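Local coordinates for protein putative esterase (Bacteroides intestinalis DSM 17393, PDB 5VOL) that hydrolyses ferulic acid esters as a carbohydrate esterase of family 1, probably acting on feruloylated arabinoxylan alongside xylanases, at residues H132-G137 / F156-A161; K197-A202 / Q234-A239; D209-A214 / G240-F245. One frame throughout, in Å; residues are numbered along the deposited sequence.

Contact 1: H132-G137 / F156-A161; sequences HRAIAG and FCAVYA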
ATOM      1  N   HIS C 132       2.586  19.993  19.986  1.00 25.85           N
ATOM      2  CA  HIS C 132       3.597  18.958  19.794  1.00 25.17           C
ATOM      3  C   HIS C 132       3.417  17.760  20.738  1.00 25.09           C
ATOM      4  O   HIS C 132       4.388  17.112  21.150  1.00 23.14           O
ATOM      5  CB  HIS C 132       4.985  19.564  19.961  1.00 27.59           C
ATOM      6  CG  HIS C 132       5.262  20.666  18.985  1.00 30.16           C
ATOM      7  ND1 HIS C 132       4.999  21.990  19.263  1.00 27.80           N
ATOM      8  CD2 HIS C 132       5.737  20.635  17.715  1.00 31.09           C
ATOM      9  CE1 HIS C 132       5.314  22.730  18.213  1.00 33.70           C
ATOM     10  NE2 HIS C 132       5.767  21.932  17.262  1.00 29.36           N
ATOM     11  N   ARG C 133       2.168  17.460  21.062  1.00 23.49           N
ATOM     12  CA  ARG C 133       1.875  16.327  21.931  1.00 22.36           C
ATOM     13  C   ARG C 133       0.737  15.513  21.357  1.00 23.03           C
ATOM     14  O   ARG C 133      -0.344  16.043  21.121  1.00 25.62           O
ATOM     15  CB  ARG C 133       1.524  16.793  23.356  1.00 21.92           C
ATOM     16  CG  ARG C 133       1.269  15.619  24.333  1.00 23.65           C
ATOM     17  CD  ARG C 133       0.883  16.078  25.767  1.00 24.43           C
ATOM     18  NE  ARG C 133       1.898  16.922  26.402  1.00 21.12           N
ATOM     19  CZ  ARG C 133       1.771  18.234  26.600  1.00 26.56           C
ATOM     20  NH1 ARG C 133       0.671  18.867  26.209  1.00 23.36           N
ATOM     21  NH2 ARG C 133       2.743  18.914  27.200  1.00 24.25           N
ATOM     22  N   ALA C 134       0.976  14.220  21.134  1.00 21.22           N
ATOM     23  CA  ALA C 134      -0.051  13.365  20.549  1.00 21.49           C
ATOM     24  C   ALA C 134      -0.202  12.093  21.378  1.00 18.30           C
ATOM     25  O   ALA C 134       0.646  11.781  22.205  1.00 20.32           O
ATOM     26  CB  ALA C 134       0.291  13.030  19.070  1.00 19.79           C
ATOM     27  N   ILE C 135      -1.280  11.357  21.155  1.00 19.62           N
ATOM     28  CA  ILE C 135      -1.476  10.121  21.892  1.00 20.09           C
ATOM     29  C   ILE C 135      -2.157   9.065  21.024  1.00 23.12           C
ATOM     30  O   ILE C 135      -3.001   9.376  20.181  1.00 24.75           O
ATOM     31  CB  ILE C 135      -2.286  10.390  23.204  1.00 19.68           C
ATOM     32  CG1 ILE C 135      -2.332   9.160  24.104  1.00 20.44           C
ATOM     33  CG2 ILE C 135      -3.685  10.913  22.909  1.00 19.75           C
ATOM     34  CD1 ILE C 135      -2.824   9.517  25.533  1.00 24.42           C
ATOM     35  N   ALA C 136      -1.744   7.817  21.206  1.00 20.94           N
ATOM     36  CA  ALA C 136      -2.275   6.690  20.440  1.00 19.31           C
ATOM     37  C   ALA C 136      -2.178   5.448  21.306  1.00 19.41           C
ATOM     38  O   ALA C 136      -1.418   5.431  22.272  1.00 21.98           O
ATOM     39  CB  ALA C 136      -1.489   6.502  19.141  1.00 17.51           C
ATOM     40  N   GLY C 137      -2.919   4.402  20.965  1.00 22.58           N
ATOM     41  CA  GLY C 137      -2.768   3.140  21.666  1.00 19.52           C
ATOM     42  C   GLY C 137      -3.619   2.062  21.046  1.00 21.60           C
ATOM     43  O   GLY C 137      -4.494   2.367  20.233  1.00 19.70           O
ATOM     44  N   PHE C 156      -3.735  17.597  23.894  1.00 23.92           N
ATOM     45  CA  PHE C 156      -3.381  16.804  22.709  1.00 28.47           C
ATOM     46  C   PHE C 156      -3.895  17.388  21.397  1.00 25.85           C
ATOM     47  O   PHE C 156      -5.050  17.802  21.305  1.00 27.65           O
ATOM     48  CB  PHE C 156      -3.915  15.379  22.855  1.00 26.60           C
ATOM     49  CG  PHE C 156      -3.454  14.694  24.104  1.00 22.00           C
ATOM     50  CD1 PHE C 156      -2.189  14.129  24.169  1.00 21.11           C
ATOM     51  CD2 PHE C 156      -4.279  14.629  25.218  1.00 23.19           C
ATOM     52  CE1 PHE C 156      -1.749  13.502  25.323  1.00 22.96           C
ATOM     53  CE2 PHE C 156      -3.845  14.000  26.385  1.00 23.88           C
ATOM     54  CZ  PHE C 156      -2.580  13.435  26.436  1.00 22.19           C
ATOM     55  N   CYS C 157      -3.040  17.390  20.375  1.00 27.04           N
ATOM     56  CA  CYS C 157      -3.450  17.860  19.052  1.00 26.98           C
ATOM     57  C   CYS C 157      -4.033  16.737  18.200  1.00 25.48           C
ATOM     58  O   CYS C 157      -4.786  16.997  17.250  1.00 26.09           O
ATOM     59  CB  CYS C 157      -2.267  18.511  18.313  1.00 25.29           C
ATOM     60  SG  CYS C 157      -0.904  17.398  17.902  1.00 26.29           S
ATOM     61  N   ALA C 158      -3.695  15.490  18.540  1.00 25.17           N
ATOM     62  CA  ALA C 158      -4.066  14.350  17.705  1.00 22.96           C
ATOM     63  C   ALA C 158      -4.205  13.048  18.498  1.00 23.46           C
ATOM     64  O   ALA C 158      -3.419  12.791  19.402  1.00 20.68           O
ATOM     65  CB  ALA C 158      -3.032  14.167  16.593  1.00 21.85           C
ATOM     66  N   VAL C 159      -5.180  12.229  18.107  1.00 23.87           N
ATOM     67  CA  VAL C 159      -5.405  10.903  18.682  1.00 23.97           C
ATOM     68  C   VAL C 159      -5.457   9.845  17.575  1.00 21.47           C
ATOM     69  O   VAL C 159      -6.203   9.991  16.612  1.00 19.47           O
ATOM     70  CB  VAL C 159      -6.725  10.843  19.486  1.00 21.96           C
ATOM     71  CG1 VAL C 159      -6.980   9.418  20.008  1.00 20.69           C
ATOM     72  CG2 VAL C 159      -6.702  11.849  20.649  1.00 20.04           C
ATOM     73  N   TYR C 160      -4.674   8.779  17.723  1.00 19.61           N
ATOM     74  CA  TYR C 160      -4.734   7.653  16.795  1.00 20.26           C
ATOM     75  C   TYR C 160      -5.144   6.411  17.589  1.00 19.08           C
ATOM     76  O   TYR C 160      -4.357   5.876  18.352  1.00 19.71           O
ATOM     77  CB  TYR C 160      -3.387   7.420  16.105  1.00 15.11           C
ATOM     78  CG  TYR C 160      -3.455   6.471  14.926  1.00 20.38           C
ATOM     79  CD1 TYR C 160      -3.591   5.098  15.110  1.00 20.25           C
ATOM     80  CD2 TYR C 160      -3.372   6.954  13.622  1.00 18.59           C
ATOM     81  CE1 TYR C 160      -3.656   4.220  14.014  1.00 16.98           C
ATOM     82  CE2 TYR C 160      -3.436   6.094  12.522  1.00 19.20           C
ATOM     83  CZ  TYR C 160      -3.578   4.736  12.724  1.00 23.19           C
ATOM     84  OH  TYR C 160      -3.633   3.903  11.630  1.00 21.50           O
ATOM     85  N   ALA C 161      -6.368   5.957  17.383  1.00 17.04           N
ATOM     86  CA  ALA C 161      -6.954   4.864  18.152  1.00 21.11           C
ATOM     87  C   ALA C 161      -6.923   3.543  17.374  1.00 22.68           C
ATOM     88  O   ALA C 161      -7.607   3.434  16.361  1.00 22.63           O
ATOM     89  CB  ALA C 161      -8.388   5.223  18.512  1.00 17.87           C
TER
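Arg133 O receives the backbone N-H of Cys157 at 3.1 Å and starts a ladder of backbone bonds between 132-137 and 156-161. Ile135 uses both backbone polar groups: its N gives to Ala158 O at 3.1 Å, and its O takes Tyr160 N at 3.0 Å. The ladder ends weakly, Gly137 N reaching Tyr160 O at 3.3 Å with a bend to 145°. Val159 CA also sends its C-H toward Ile135 O. Segments 133-137 and 158-161 run parallel, their axes 11° apart, in the two strands of a beta-alpha-beta unit whose crossover is helix 140-151, within the central sheet of an alpha/beta-hydrolase fold. The N and O atoms of Ala134 and Ala136 face the other way and bond to strand 46-50. On the side of the sheet that carries Ile135 and Val159, Ile135 CG2 sits over one face of the Phe156 ring, 4.0 Å from its centroid, and lies beside Val159 CG2 at 3.9 Å. Arg133 CG and CD come against the same ring at CD1 and CE1; with CG trans to the backbone N (chi1 -177°) and a bend at chi3, the arm carries its guanidinium past the ring to Glu121, a salt bridge, and to Met155 O. A serine in place of Phe156 would probably take from Ile135 CG2 and the Arg133 methylenes the ring they pack on and open a gap beside the strands. On the opposite side Ala136 CB packs on Tyr160 CB, while Tyr160 OH is hydrogen-bonded to Asp218 and Gln263.

Contact 2: K197-A202 / Q234-A239; sequences KYVMEA and QAMRNA
Val199 meets three residues of 234-239: Ala235, Met236 and Ala239. Its CB starts 4.1 Å from Ala235 CB, and the two methyls then part. CG1, trans to the backbone N (chi1 180°), goes down onto the other helix, 3.8 Å from Ala235 CB and 3.6 Å from Ala235 O, and also reaches Ala239 CB at 4.3 Å. CG2 turns to the flank and meets Met236 SD at 3.8 Å, the valine and methionine side chains crossing at about a right angle. The small methyl of Ala235 probably lets the last turn of helix 195-200 come close to helix 226-238: Met200 CA and Ala235 CA are 6.0 Å apart. This is apolar helix-to-helix packing at the outer edge of the alpha/beta-hydrolase fold, where helix 226-238 leads into strand 244-246, the outermost of the sheet within this chain. Met200, itself exposed, adds to the patch. Its CB points away from the partner helix, yet bends at chi2 and chi3 swing the thioether back, and CE lands on Ala235 CB at 3.7 Å, so Ala235 CB is touched by both Met200 CE and Val199 CG1. Several polar side chains bond away from the interface. Lys197 NZ forms a salt bridge with Glu201 OE2, one turn along its own segment, and Glu201 OE2 has a second partner in Arg206. On the far flank Arg237 NH2 gives a bond to Asn238 OD1, which lies close to the guanidinium plane, and a salt bridge to Asp227 of the second subunit, whose carboxylate also takes Gln234 NE2.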
ATOM      1  N   LYS C 197     -20.305   7.115  24.358  1.00 32.29           N
ATOM      2  CA  LYS C 197     -21.250   7.937  25.112  1.00 30.39           C
ATOM      3  C   LYS C 197     -20.795   9.386  25.174  1.00 30.72           C
ATOM      4  O   LYS C 197     -21.611  10.301  25.074  1.00 34.64           O
ATOM      5  CB  LYS C 197     -21.447   7.400  26.539  1.00 29.64           C
ATOM      6  CG  LYS C 197     -22.291   8.334  27.408  1.00 38.56           C
ATOM      7  CD  LYS C 197     -22.572   7.775  28.809  1.00 41.97           C
ATOM      8  CE  LYS C 197     -21.371   7.936  29.730  1.00 50.27           C
ATOM      9  NZ  LYS C 197     -20.910   9.369  29.832  1.00 55.62           N
ATOM     10  N   TYR C 198     -19.490   9.591  25.330  1.00 30.12           N
ATOM     11  CA  TYR C 198     -18.942  10.932  25.469  1.00 26.50           C
ATOM     12  C   TYR C 198     -19.290  11.808  24.274  1.00 32.18           C
ATOM     13  O   TYR C 198     -19.587  12.993  24.426  1.00 32.01           O
ATOM     14  CB  TYR C 198     -17.430  10.882  25.642  1.00 28.41           C
ATOM     15  CG  TYR C 198     -16.869  12.189  26.128  1.00 30.38           C
ATOM     16  CD1 TYR C 198     -16.497  13.185  25.237  1.00 30.76           C
ATOM     17  CD2 TYR C 198     -16.729  12.438  27.486  1.00 32.06           C
ATOM     18  CE1 TYR C 198     -15.993  14.393  25.687  1.00 30.03           C
ATOM     19  CE2 TYR C 198     -16.223  13.636  27.942  1.00 32.42           C
ATOM     20  CZ  TYR C 198     -15.861  14.611  27.035  1.00 30.30           C
ATOM     21  OH  TYR C 198     -15.350  15.805  27.488  1.00 33.54           O
ATOM     22  N   VAL C 199     -19.261  11.217  23.082  1.00 29.14           N
ATOM     23  CA  VAL C 199     -19.638  11.946  21.875  1.00 31.95           C
ATOM     24  C   VAL C 199     -21.154  12.048  21.748  1.00 29.15           C
ATOM     25  O   VAL C 199     -21.676  13.102  21.425  1.00 31.99           O
ATOM     26  CB  VAL C 199     -19.059  11.282  20.602  1.00 27.84           C
ATOM     27  CG1 VAL C 199     -19.479  12.074  19.344  1.00 22.92           C
ATOM     28  CG2 VAL C 199     -17.537  11.191  20.720  1.00 25.23           C
ATOM     29  N   MET C 200     -21.855  10.954  22.025  1.00 31.17           N
ATOM     30  CA  MET C 200     -23.312  10.908  21.865  1.00 35.53           C
ATOM     31  C   MET C 200     -24.040  11.963  22.688  1.00 35.21           C
ATOM     32  O   MET C 200     -25.043  12.512  22.245  1.00 33.80           O
ATOM     33  CB  MET C 200     -23.852   9.538  22.258  1.00 33.36           C
ATOM     34  CG  MET C 200     -23.203   8.377  21.556  1.00 42.25           C
ATOM     35  SD  MET C 200     -24.390   7.535  20.519  1.00 64.76           S
ATOM     36  CE  MET C 200     -24.540   8.739  19.196  1.00 36.06           C
ATOM     37  N   GLU C 201     -23.532  12.228  23.887  1.00 34.27           N
ATOM     38  CA  GLU C 201     -24.172  13.155  24.813  1.00 37.23           C
ATOM     39  C   GLU C 201     -23.619  14.568  24.682  1.00 38.74           C
ATOM     40  O   GLU C 201     -23.947  15.446  25.474  1.00 39.35           O
ATOM     41  CB  GLU C 201     -23.999  12.662  26.256  1.00 36.69           C
ATOM     42  CG  GLU C 201     -22.577  12.801  26.767  1.00 40.24           C
ATOM     43  CD  GLU C 201     -22.342  12.088  28.088  1.00 42.48           C
ATOM     44  OE1 GLU C 201     -23.265  11.391  28.570  1.00 39.26           O
ATOM     45  OE2 GLU C 201     -21.226  12.228  28.637  1.00 39.36           O
ATOM     46  N   ALA C 202     -22.785  14.799  23.675  1.00 39.21           N
ATOM     47  CA  ALA C 202     -22.123  16.093  23.531  1.00 38.45           C
ATOM     48  C   ALA C 202     -23.099  17.245  23.262  1.00 39.19           C
ATOM     49  O   ALA C 202     -24.029  17.109  22.463  1.00 39.68           O
ATOM     50  CB  ALA C 202     -21.091  16.024  22.408  1.00 36.80           C
ATOM     51  N   GLN C 234     -19.495   6.657  13.717  1.00 26.59           N
ATOM     52  CA  GLN C 234     -20.817   7.156  13.353  1.00 27.85           C
ATOM     53  C   GLN C 234     -21.235   8.340  14.240  1.00 30.36           C
ATOM     54  O   GLN C 234     -21.714   9.356  13.727  1.00 28.98           O
ATOM     55  CB  GLN C 234     -21.847   6.026  13.412  1.00 26.64           C
ATOM     56  CG  GLN C 234     -21.684   5.031  12.249  1.00 29.72           C
ATOM     57  CD  GLN C 234     -22.580   3.815  12.359  1.00 31.29           C
ATOM     58  OE1 GLN C 234     -22.857   3.321  13.462  1.00 28.80           O
ATOM     59  NE2 GLN C 234     -23.030   3.306  11.208  1.00 31.06           N
ATOM     60  N   ALA C 235     -21.011   8.236  15.549  1.00 26.10           N
ATOM     61  CA  ALA C 235     -21.316   9.354  16.455  1.00 29.31           C
ATOM     62  C   ALA C 235     -20.498  10.606  16.115  1.00 30.35           C
ATOM     63  O   ALA C 235     -21.027  11.714  16.094  1.00 29.93           O
ATOM     64  CB  ALA C 235     -21.081   8.953  17.907  1.00 27.47           C
ATOM     65  N   MET C 236     -19.206  10.428  15.857  1.00 30.53           N
ATOM     66  CA  MET C 236     -18.342  11.543  15.471  1.00 27.15           C
ATOM     67  C   MET C 236     -18.838  12.218  14.179  1.00 30.27           C
ATOM     68  O   MET C 236     -19.054  13.432  14.139  1.00 29.02           O
ATOM     69  CB  MET C 236     -16.903  11.060  15.283  1.00 25.89           C
ATOM     70  CG  MET C 236     -16.200  10.683  16.575  1.00 27.50           C
ATOM     71  SD  MET C 236     -15.693  12.125  17.523  1.00 28.36           S
ATOM     72  CE  MET C 236     -14.122  12.517  16.744  1.00 24.84           C
ATOM     73  N   ARG C 237     -19.009  11.418  13.132  1.00 28.42           N
ATOM     74  CA  ARG C 237     -19.465  11.913  11.840  1.00 30.16           C
ATOM     75  C   ARG C 237     -20.809  12.622  11.986  1.00 34.37           C
ATOM     76  O   ARG C 237     -20.979  13.743  11.512  1.00 34.74           O
ATOM     77  CB  ARG C 237     -19.572  10.758  10.839  1.00 29.61           C
ATOM     78  CG  ARG C 237     -19.842  11.164   9.401  1.00 32.92           C
ATOM     79  CD  ARG C 237     -20.388   9.963   8.635  1.00 30.17           C
ATOM     80  NE  ARG C 237     -21.572   9.434   9.309  1.00 31.47           N
ATOM     81  CZ  ARG C 237     -22.074   8.220   9.115  1.00 32.31           C
ATOM     82  NH1 ARG C 237     -21.509   7.388   8.251  1.00 34.61           N
ATOM     83  NH2 ARG C 237     -23.149   7.835   9.787  1.00 36.31           N
ATOM     84  N   ASN C 238     -21.758  11.975  12.657  1.00 34.64           N
ATOM     85  CA  ASN C 238     -23.087  12.550  12.833  1.00 37.30           C
ATOM     86  C   ASN C 238     -23.058  13.843  13.626  1.00 39.62           C
ATOM     87  O   ASN C 238     -23.965  14.667  13.511  1.00 38.52           O
ATOM     88  CB  ASN C 238     -24.022  11.557  13.521  1.00 37.61           C
ATOM     89  CG  ASN C 238     -24.319  10.344  12.655  1.00 41.73           C
ATOM     90  OD1 ASN C 238     -24.128  10.374  11.436  1.00 42.13           O
ATOM     91  ND2 ASN C 238     -24.785   9.266  13.282  1.00 38.72           N
ATOM     92  N   ALA C 239     -22.016  14.007  14.435  1.00 35.41           N
ATOM     93  CA  ALA C 239     -21.867  15.185  15.271  1.00 35.37           C
ATOM     94  C   ALA C 239     -21.084  16.285  14.550  1.00 34.79           C
ATOM     95  O   ALA C 239     -20.899  17.378  15.083  1.00 35.09           O
ATOM     96  CB  ALA C 239     -21.184  14.818  16.577  1.00 31.89           C
TER

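Contact 3: D209-A214 / G240-F245; sequences DLRSVA and GVPCQF. With CA (calcium ion), chain B.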
ATOM      1  N   ASP C 209     -14.960  21.642  21.224  1.00 31.75           N
ATOM      2  CA  ASP C 209     -13.734  21.169  21.852  1.00 31.21           C
ATOM      3  C   ASP C 209     -13.164  19.956  21.111  1.00 28.28           C
ATOM      4  O   ASP C 209     -11.964  19.872  20.876  1.00 31.02           O
ATOM      5  CB  ASP C 209     -13.978  20.805  23.310  1.00 36.76           C
ATOM      6  CG  ASP C 209     -13.624  21.922  24.251  1.00 47.48           C
ATOM      7  OD1 ASP C 209     -13.491  23.076  23.783  1.00 59.51           O
ATOM      8  OD2 ASP C 209     -13.485  21.653  25.467  1.00 62.78           O
ATOM      9  N   LEU C 210     -14.033  19.020  20.756  1.00 27.04           N
ATOM     10  CA  LEU C 210     -13.607  17.800  20.071  1.00 27.06           C
ATOM     11  C   LEU C 210     -13.005  18.091  18.685  1.00 29.05           C
ATOM     12  O   LEU C 210     -12.049  17.438  18.271  1.00 27.17           O
ATOM     13  CB  LEU C 210     -14.782  16.837  19.955  1.00 26.23           C
ATOM     14  CG  LEU C 210     -15.266  16.277  21.303  1.00 31.95           C
ATOM     15  CD1 LEU C 210     -16.433  15.353  21.117  1.00 25.08           C
ATOM     16  CD2 LEU C 210     -14.131  15.576  22.045  1.00 27.98           C
ATOM     17  N   ARG C 211     -13.553  19.086  17.989  1.00 29.70           N
ATOM     18  CA  ARG C 211     -13.041  19.493  16.671  1.00 29.34           C
ATOM     19  C   ARG C 211     -11.647  20.135  16.732  1.00 29.81           C
ATOM     20  O   ARG C 211     -11.004  20.312  15.698  1.00 28.31           O
ATOM     21  CB  ARG C 211     -14.013  20.459  15.998  1.00 28.15           C
ATOM     22  CG  ARG C 211     -15.403  19.904  15.823  1.00 28.65           C
ATOM     23  CD  ARG C 211     -16.402  20.955  15.333  1.00 30.95           C
ATOM     24  NE  ARG C 211     -17.713  20.354  15.087  1.00 29.16           N
ATOM     25  CZ  ARG C 211     -18.860  20.845  15.544  1.00 32.38           C
ATOM     26  NH1 ARG C 211     -18.862  21.952  16.265  1.00 28.69           N
ATOM     27  NH2 ARG C 211     -20.004  20.233  15.273  1.00 29.82           N
ATOM     28  N   SER C 212     -11.165  20.477  17.925  1.00 27.15           N
ATOM     29  CA  SER C 212      -9.818  21.046  18.027  1.00 29.72           C
ATOM     30  C   SER C 212      -8.754  19.951  18.032  1.00 24.73           C
ATOM     31  O   SER C 212      -7.551  20.225  18.074  1.00 28.07           O
ATOM     32  CB  SER C 212      -9.677  21.909  19.288  1.00 27.68           C
ATOM     33  OG  SER C 212      -9.763  21.087  20.435  1.00 28.50           O
ATOM     34  N   VAL C 213      -9.206  18.706  17.986  1.00 25.76           N
ATOM     35  CA  VAL C 213      -8.310  17.561  17.975  1.00 24.37           C
ATOM     36  C   VAL C 213      -8.450  16.805  16.648  1.00 25.17           C
ATOM     37  O   VAL C 213      -9.547  16.679  16.116  1.00 22.30           O
ATOM     38  CB  VAL C 213      -8.608  16.621  19.187  1.00 25.56           C
ATOM     39  CG1 VAL C 213      -7.693  15.406  19.182  1.00 23.70           C
ATOM     40  CG2 VAL C 213      -8.454  17.401  20.515  1.00 24.85           C
ATOM     41  N   ALA C 214      -7.335  16.318  16.111  1.00 22.58           N
ATOM     42  CA  ALA C 214      -7.374  15.475  14.922  1.00 24.60           C
ATOM     43  C   ALA C 214      -7.545  14.022  15.349  1.00 22.44           C
ATOM     44  O   ALA C 214      -6.800  13.561  16.206  1.00 23.69           O
ATOM     45  CB  ALA C 214      -6.095  15.640  14.097  1.00 20.72           C
ATOM     46  N   GLY C 240     -20.612  15.991  13.343  1.00 31.27           N
ATOM     47  CA  GLY C 240     -19.841  16.962  12.586  1.00 30.82           C
ATOM     48  C   GLY C 240     -18.458  17.192  13.164  1.00 30.71           C
ATOM     49  O   GLY C 240     -17.948  18.311  13.152  1.00 28.92           O
ATOM     50  N   VAL C 241     -17.862  16.129  13.698  1.00 29.50           N
ATOM     51  CA  VAL C 241     -16.491  16.165  14.189  1.00 26.25           C
ATOM     52  C   VAL C 241     -15.606  15.383  13.216  1.00 29.09           C
ATOM     53  O   VAL C 241     -15.740  14.164  13.096  1.00 29.40           O
ATOM     54  CB  VAL C 241     -16.367  15.561  15.611  1.00 27.91           C
ATOM     55  CG1 VAL C 241     -14.957  15.749  16.150  1.00 23.00           C
ATOM     56  CG2 VAL C 241     -17.385  16.195  16.548  1.00 27.86           C
ATOM     57  N   PRO C 242     -14.720  16.084  12.492  1.00 30.27           N
ATOM     58  CA  PRO C 242     -13.873  15.410  11.496  1.00 29.49           C
ATOM     59  C   PRO C 242     -13.058  14.263  12.094  1.00 28.69           C
ATOM     60  O   PRO C 242     -12.429  14.428  13.142  1.00 28.30           O
ATOM     61  CB  PRO C 242     -12.960  16.535  11.004  1.00 29.38           C
ATOM     62  CG  PRO C 242     -13.833  17.774  11.116  1.00 32.17           C
ATOM     63  CD  PRO C 242     -14.585  17.554  12.430  1.00 29.98           C
ATOM     64  N   CYS C 243     -13.083  13.121  11.417  1.00 24.82           N
ATOM     65  CA  CYS C 243     -12.451  11.904  11.901  1.00 26.48           C
ATOM     66  C   CYS C 243     -12.127  10.983  10.715  1.00 25.39           C
ATOM     67  O   CYS C 243     -12.980  10.773   9.866  1.00 24.25           O
ATOM     68  CB  CYS C 243     -13.385  11.195  12.894  1.00 26.42           C
ATOM     69  SG  CYS C 243     -12.684   9.770  13.751  1.00 24.85           S
ATOM     70  N   GLN C 244     -10.905  10.457  10.642  1.00 21.70           N
ATOM     71  CA  GLN C 244     -10.606   9.421   9.652  1.00 21.65           C
ATOM     72  C   GLN C 244     -10.980   8.057  10.225  1.00 24.61           C
ATOM     73  O   GLN C 244     -10.752   7.799  11.408  1.00 22.37           O
ATOM     74  CB  GLN C 244      -9.125   9.423   9.259  1.00 20.61           C
ATOM     75  CG  GLN C 244      -8.632  10.715   8.614  1.00 21.54           C
ATOM     76  CD  GLN C 244      -9.387  11.056   7.335  1.00 24.27           C
ATOM     77  OE1 GLN C 244      -9.694  10.177   6.536  1.00 22.64           O
ATOM     78  NE2 GLN C 244      -9.694  12.336   7.145  1.00 25.09           N
ATOM     79  N   PHE C 245     -11.530   7.189   9.384  1.00 22.31           N
ATOM     80  CA  PHE C 245     -11.882   5.827   9.797  1.00 21.56           C
ATOM     81  C   PHE C 245     -11.315   4.855   8.762  1.00 20.24           C
ATOM     82  O   PHE C 245     -11.536   5.034   7.569  1.00 20.26           O
ATOM     83  CB  PHE C 245     -13.406   5.686   9.923  1.00 21.09           C
ATOM     84  CG  PHE C 245     -13.876   4.354  10.491  1.00 23.65           C
ATOM     85  CD1 PHE C 245     -13.233   3.772  11.570  1.00 22.36           C
ATOM     86  CD2 PHE C 245     -14.971   3.700   9.941  1.00 22.50           C
ATOM     87  CE1 PHE C 245     -13.667   2.544  12.092  1.00 23.38           C
ATOM     88  CE2 PHE C 245     -15.425   2.477  10.464  1.00 24.52           C
ATOM     89  CZ  PHE C 245     -14.771   1.898  11.535  1.00 21.55           C
TER
HETATM   90 CA    CA B 301     -11.691  10.121   5.140  1.00 31.12          CA
HETATM   91  O   HOH W   1     -11.882  16.997  14.394  1.00 33.19           O
HETATM   92  O   HOH W   2     -13.006  11.227   7.067  1.00 28.76           O
HETATM   93  O   HOH W   3     -11.183  12.421   4.332  1.00 22.28           O
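A Schellman motif closes helix 226-238: Gly240, at positive phi, is the first residue to leave the helix, and its carbonyl is where the side chain of Arg211 docks. Arg211 belongs to the type I turn Leu210-Val213 at the end of helix 204-210, so the contact joins two helix exits next to strands 214-218 and 244-246 of the central sheet. Arg211 NE gives its hydrogen to Gly240 O at 2.8 Å and 164°, with the oxygen close to the guanidinium plane; seen from the acceptor, the donor stands above the carbonyl plane, 46° out of it. An arm extended from CG to NE spans the distance, and CG passes 4.2 Å from Val241 CG1 and Pro242 CD. The two terminal nitrogens have other partners: NH2 bonds to Ala239 O and NH1 forms a salt bridge with Glu204, so three acceptors, on NE, NH1 and NH2, probably fix the rotation of the guanidinium. Val241 CG1 also touches Leu210 CB at 4.0 Å. Within the turn, Asp209 O accepts hydrogen bonds from both N and OG of Ser212, OG in the carbonyl plane. A water bridges the segments farther on, donating to Val213 O and to Pro242 O. Beyond this, Gln244 faces a calcium ion that Asp221, Asp222 and Asp249 of the second subunit also bind, so the metal links two subunits. Bent at chi2, Gln244 puts OE1 2.4 Å from the calcium, while NE2 gives a hydrogen at 3.2 Å to one of the metal-bound waters.

Overall arrangement
Contacts 1 and 3 meet on the central sheet, their centres 12 Å apart: Ala214 probably pairs with the backbone of Cys157 and Val159, Val159 N lying 2.8 Å from Ala214 O. Contact 2 is about 8 Å from contact 1 at the nearest atoms, but it adjoins contact 3, where Val241 N probably bonds to Met236 O at 3.0 Å and helix 226-238 runs on into 240-245. Contact 1 leads toward the probable active site, since Gly137 begins a GxSxG pattern consistent with a nucleophile elbow at Ser139. Contacts 2 and 3 both touch the second subunit, contact 3 partly through the calcium ion, about 12 Å from the side chain of Tyr160.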